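Local coordinates for cell division protein FtsI/penicillin binding protein 2 (Legionella pneumophila subsp. pneumophila ATCC 43290, PDB 4ZTK) that probably cross-links peptidoglycan as a D,D-transpeptidase of the penicillin-binding protein family, with a likely role in cell division, at residues Gly79-Ile91 with Ile131-Ser143. Sequence-based numbering, arbitrary orientation.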
# COMPACT_ATOMS: atom_id res chain seq x y z
N GLY A 79 6.14 -2.24 -4.70
CA GLY A 79 5.56 -3.23 -5.60
C GLY A 79 4.23 -2.75 -6.14
O GLY A 79 4.05 -1.56 -6.42
N SER A 80 3.28 -3.67 -6.26
CA SER A 80 1.98 -3.36 -6.86
C SER A 80 1.09 -2.38 -6.07
O SER A 80 0.05 -1.96 -6.58
CB SER A 80 1.21 -4.64 -7.20
OG SER A 80 1.93 -5.43 -8.13
N THR A 81 1.48 -2.01 -4.85
CA THR A 81 0.74 -0.97 -4.14
C THR A 81 0.91 0.40 -4.81
O THR A 81 0.21 1.35 -4.46
CB THR A 81 1.09 -0.89 -2.62
OG1 THR A 81 2.47 -0.52 -2.46
CG2 THR A 81 0.82 -2.22 -1.93
N ILE A 82 1.83 0.50 -5.77
CA ILE A 82 1.97 1.72 -6.57
C ILE A 82 0.86 1.84 -7.62
O ILE A 82 0.54 2.93 -8.07
CB ILE A 82 3.34 1.79 -7.30
CG1 ILE A 82 3.63 3.21 -7.80
CG2 ILE A 82 3.38 0.84 -8.51
CD1 ILE A 82 3.70 4.21 -6.72
N LYS A 83 0.29 0.70 -8.02
CA LYS A 83 -0.64 0.64 -9.15
C LYS A 83 -1.81 1.63 -9.11
O LYS A 83 -2.14 2.23 -10.13
CB LYS A 83 -1.13 -0.79 -9.39
CG LYS A 83 -0.09 -1.70 -10.06
CD LYS A 83 -0.60 -3.14 -10.20
CE LYS A 83 0.24 -3.95 -11.18
NZ LYS A 83 1.67 -4.07 -10.76
N PRO A 84 -2.47 1.80 -7.93
CA PRO A 84 -3.55 2.79 -7.87
C PRO A 84 -3.12 4.20 -8.26
O PRO A 84 -3.92 4.94 -8.84
CB PRO A 84 -3.95 2.77 -6.39
CG PRO A 84 -3.65 1.39 -5.95
CD PRO A 84 -2.38 1.01 -6.69
N PHE A 85 -1.88 4.56 -7.96
CA PHE A 85 -1.38 5.90 -8.27
C PHE A 85 -1.03 6.05 -9.75
O PHE A 85 -1.22 7.12 -10.33
CB PHE A 85 -0.19 6.25 -7.37
CG PHE A 85 -0.50 6.15 -5.90
CD1 PHE A 85 -1.08 7.22 -5.23
CD2 PHE A 85 -0.25 4.98 -5.19
CE1 PHE A 85 -1.38 7.13 -3.87
CE2 PHE A 85 -0.55 4.88 -3.84
CZ PHE A 85 -1.12 5.97 -3.18
N ILE A 86 -0.51 4.98 -10.35
CA ILE A 86 -0.29 4.95 -11.79
C ILE A 86 -1.62 5.17 -12.50
O ILE A 86 -1.73 5.99 -13.40
CB ILE A 86 0.30 3.60 -12.25
CG1 ILE A 86 1.71 3.40 -11.70
CG2 ILE A 86 0.30 3.50 -13.77
CD1 ILE A 86 2.72 4.38 -12.25
N ALA A 87 -2.64 4.43 -12.06
CA ALA A 87 -3.98 4.55 -12.64
C ALA A 87 -4.54 5.96 -12.44
O ALA A 87 -5.14 6.52 -13.36
CB ALA A 87 -4.91 3.52 -12.03
N ALA A 88 -4.36 6.51 -11.25
CA ALA A 88 -4.86 7.84 -10.93
C ALA A 88 -4.26 8.89 -11.84
O ALA A 88 -4.96 9.74 -12.39
CB ALA A 88 -4.57 8.19 -9.47
N ALA A 89 -2.94 8.82 -12.02
CA ALA A 89 -2.23 9.76 -12.89
C ALA A 89 -2.75 9.68 -14.32
O ALA A 89 -2.94 10.70 -14.97
CB ALA A 89 -0.73 9.48 -12.85
N ALA A 90 -2.99 8.46 -14.79
CA ALA A 90 -3.44 8.25 -16.16
C ALA A 90 -4.87 8.73 -16.37
O ALA A 90 -5.18 9.37 -17.37
CB ALA A 90 -3.32 6.78 -16.54
N ILE A 91 -5.73 8.39 -15.42
CA ILE A 91 -7.14 8.78 -15.46
C ILE A 91 -7.29 10.29 -15.35
O ILE A 91 -8.14 10.89 -16.01
CB ILE A 91 -7.93 8.11 -14.30
CG1 ILE A 91 -8.05 6.61 -14.53
CG2 ILE A 91 -9.32 8.71 -14.17
CD1 ILE A 91 -8.62 6.25 -15.87
N ILE A 131 -6.55 -3.42 -12.01
CA ILE A 131 -6.23 -3.09 -10.62
C ILE A 131 -6.66 -4.23 -9.68
O ILE A 131 -5.89 -4.66 -8.82
CB ILE A 131 -6.89 -1.78 -10.17
CG1 ILE A 131 -6.27 -0.57 -10.89
CG2 ILE A 131 -6.78 -1.60 -8.66
CD1 ILE A 131 -4.83 -0.28 -10.49
N ALA A 132 -7.89 -4.71 -9.87
CA ALA A 132 -8.46 -5.76 -9.02
C ALA A 132 -7.64 -7.05 -9.05
O ALA A 132 -7.36 -7.64 -8.01
CB ALA A 132 -9.92 -6.04 -9.43
N LYS A 133 -7.27 -7.48 -10.25
CA LYS A 133 -6.51 -8.71 -10.40
C LYS A 133 -5.01 -8.45 -10.38
O LYS A 133 -4.21 -9.38 -10.38
CB LYS A 133 -6.92 -9.43 -11.69
CG LYS A 133 -8.27 -10.12 -11.58
CD LYS A 133 -9.11 -9.91 -12.83
CE LYS A 133 -8.53 -10.66 -14.02
NZ LYS A 133 -8.67 -12.14 -13.89
N SER A 134 -4.64 -7.17 -10.34
CA SER A 134 -3.24 -6.74 -10.31
C SER A 134 -2.47 -7.24 -11.53
O SER A 134 -1.44 -7.91 -11.41
CB SER A 134 -2.56 -7.19 -9.01
OG SER A 134 -1.44 -6.39 -8.72
N ILE A 135 -2.96 -6.88 -12.71
CA ILE A 135 -2.39 -7.34 -13.97
C ILE A 135 -1.24 -6.44 -14.43
O ILE A 135 -1.47 -5.30 -14.85
CB ILE A 135 -3.47 -7.43 -15.07
CG1 ILE A 135 -4.63 -8.30 -14.58
CG2 ILE A 135 -2.88 -7.98 -16.37
CD1 ILE A 135 -5.65 -8.61 -15.64
N ASN A 136 -0.02 -6.95 -14.32
CA ASN A 136 1.19 -6.17 -14.57
C ASN A 136 1.27 -5.57 -15.97
O ASN A 136 1.52 -4.37 -16.12
CB ASN A 136 2.44 -7.02 -14.30
CG ASN A 136 2.65 -7.29 -12.82
OD1 ASN A 136 2.10 -6.60 -11.96
ND2 ASN A 136 3.44 -8.31 -12.51
N VAL A 137 1.08 -6.39 -17.00
CA VAL A 137 1.23 -5.93 -18.38
C VAL A 137 0.30 -4.76 -18.68
O VAL A 137 0.69 -3.81 -19.35
CB VAL A 137 1.05 -7.08 -19.40
CG1 VAL A 137 0.98 -6.54 -20.82
CG2 VAL A 137 2.18 -8.08 -19.27
N CYS A 138 -0.92 -4.80 -18.14
CA CYS A 138 -1.88 -3.73 -18.37
C CYS A 138 -1.47 -2.42 -17.71
O CYS A 138 -1.52 -1.36 -18.34
CB CYS A 138 -3.29 -4.13 -17.92
SG CYS A 138 -4.03 -5.46 -18.92
N LEU A 139 -1.09 -2.48 -16.43
CA LEU A 139 -0.67 -1.27 -15.74
C LEU A 139 0.60 -0.68 -16.35
O LEU A 139 0.78 0.54 -16.39
CB LEU A 139 -0.47 -1.52 -14.24
CG LEU A 139 -1.68 -1.19 -13.35
CD1 LEU A 139 -2.02 0.29 -13.44
CD2 LEU A 139 -2.88 -2.04 -13.74
N ILE A 140 1.49 -1.55 -16.82
CA ILE A 140 2.70 -1.09 -17.49
C ILE A 140 2.34 -0.32 -18.75
O ILE A 140 2.86 0.77 -19.01
CB ILE A 140 3.64 -2.24 -17.85
CG1 ILE A 140 4.29 -2.81 -16.59
CG2 ILE A 140 4.71 -1.74 -18.78
CD1 ILE A 140 5.13 -4.07 -16.85
N ARG A 141 1.42 -0.88 -19.53
CA ARG A 141 0.95 -0.22 -20.75
C ARG A 141 0.32 1.12 -20.40
O ARG A 141 0.58 2.12 -21.07
CB ARG A 141 -0.03 -1.12 -21.50
CG ARG A 141 -0.62 -0.48 -22.75
CD ARG A 141 -1.21 -1.52 -23.69
NE ARG A 141 -2.17 -2.40 -23.02
CZ ARG A 141 -2.95 -3.27 -23.65
NH1 ARG A 141 -3.79 -4.04 -22.97
NH2 ARG A 141 -2.89 -3.38 -24.97
N VAL A 142 -0.49 1.15 -19.35
CA VAL A 142 -1.10 2.38 -18.89
C VAL A 142 -0.03 3.43 -18.57
O VAL A 142 -0.12 4.58 -19.00
CB VAL A 142 -1.99 2.13 -17.66
CG1 VAL A 142 -2.31 3.42 -16.93
CG2 VAL A 142 -3.27 1.42 -18.08
N SER A 143 0.99 3.01 -17.83
CA SER A 143 2.10 3.89 -17.48
C SER A 143 2.85 4.41 -18.70
O SER A 143 3.14 5.61 -18.81
CB SER A 143 3.07 3.17 -16.54
OG SER A 143 4.13 4.03 -16.14
O HOH W 1 1.03 -7.88 -9.55
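The flat group that meets the other segment is the carboxamide of Asn136: its OD1 takes a hydrogen bond from Lys83 NZ at 2.8 Å, and Lys83 NZ lies 26° off the carbonyl plane. The lysine chain runs almost straight out to CE and then bends (chi4 61°), which turns NZ onto that oxygen and lets it also donate to Ser80 OG, 3.0 Å away. A water is hydrogen-bonded to three side chains, at Ser80 OG, Ser134 OG and Asn136 OD1. Ser134 OG also bonds to Lys248 and to a sulfonate oxygen of a bound buffer molecule, and Ser134, with positive phi, is the C-prime residue of the Schellman motif that ends helix 127-133.

The aliphatic part of Lys83 lies obliquely over Leu139, CG to CG 3.7 Å, while Ile131 CD1 packs against Lys83 CB and lies 3.7 Å from Lys83 O. Farther along, Ile86 CG2 fits among Leu139, Val142 and Ser143, and Ala90 CB rests on Val142 CG1 at 3.5 Å, where the axes of helices 83-91 and 136-143 make an angle of 39°.

Ser80 and Lys83 match the SxxK motif, and Ser134 and Asn136 the SxN motif, of penicillin-binding transpeptidases; by family analogy Ser80 is probably the acylated nucleophile, with Lys83 placed to activate it.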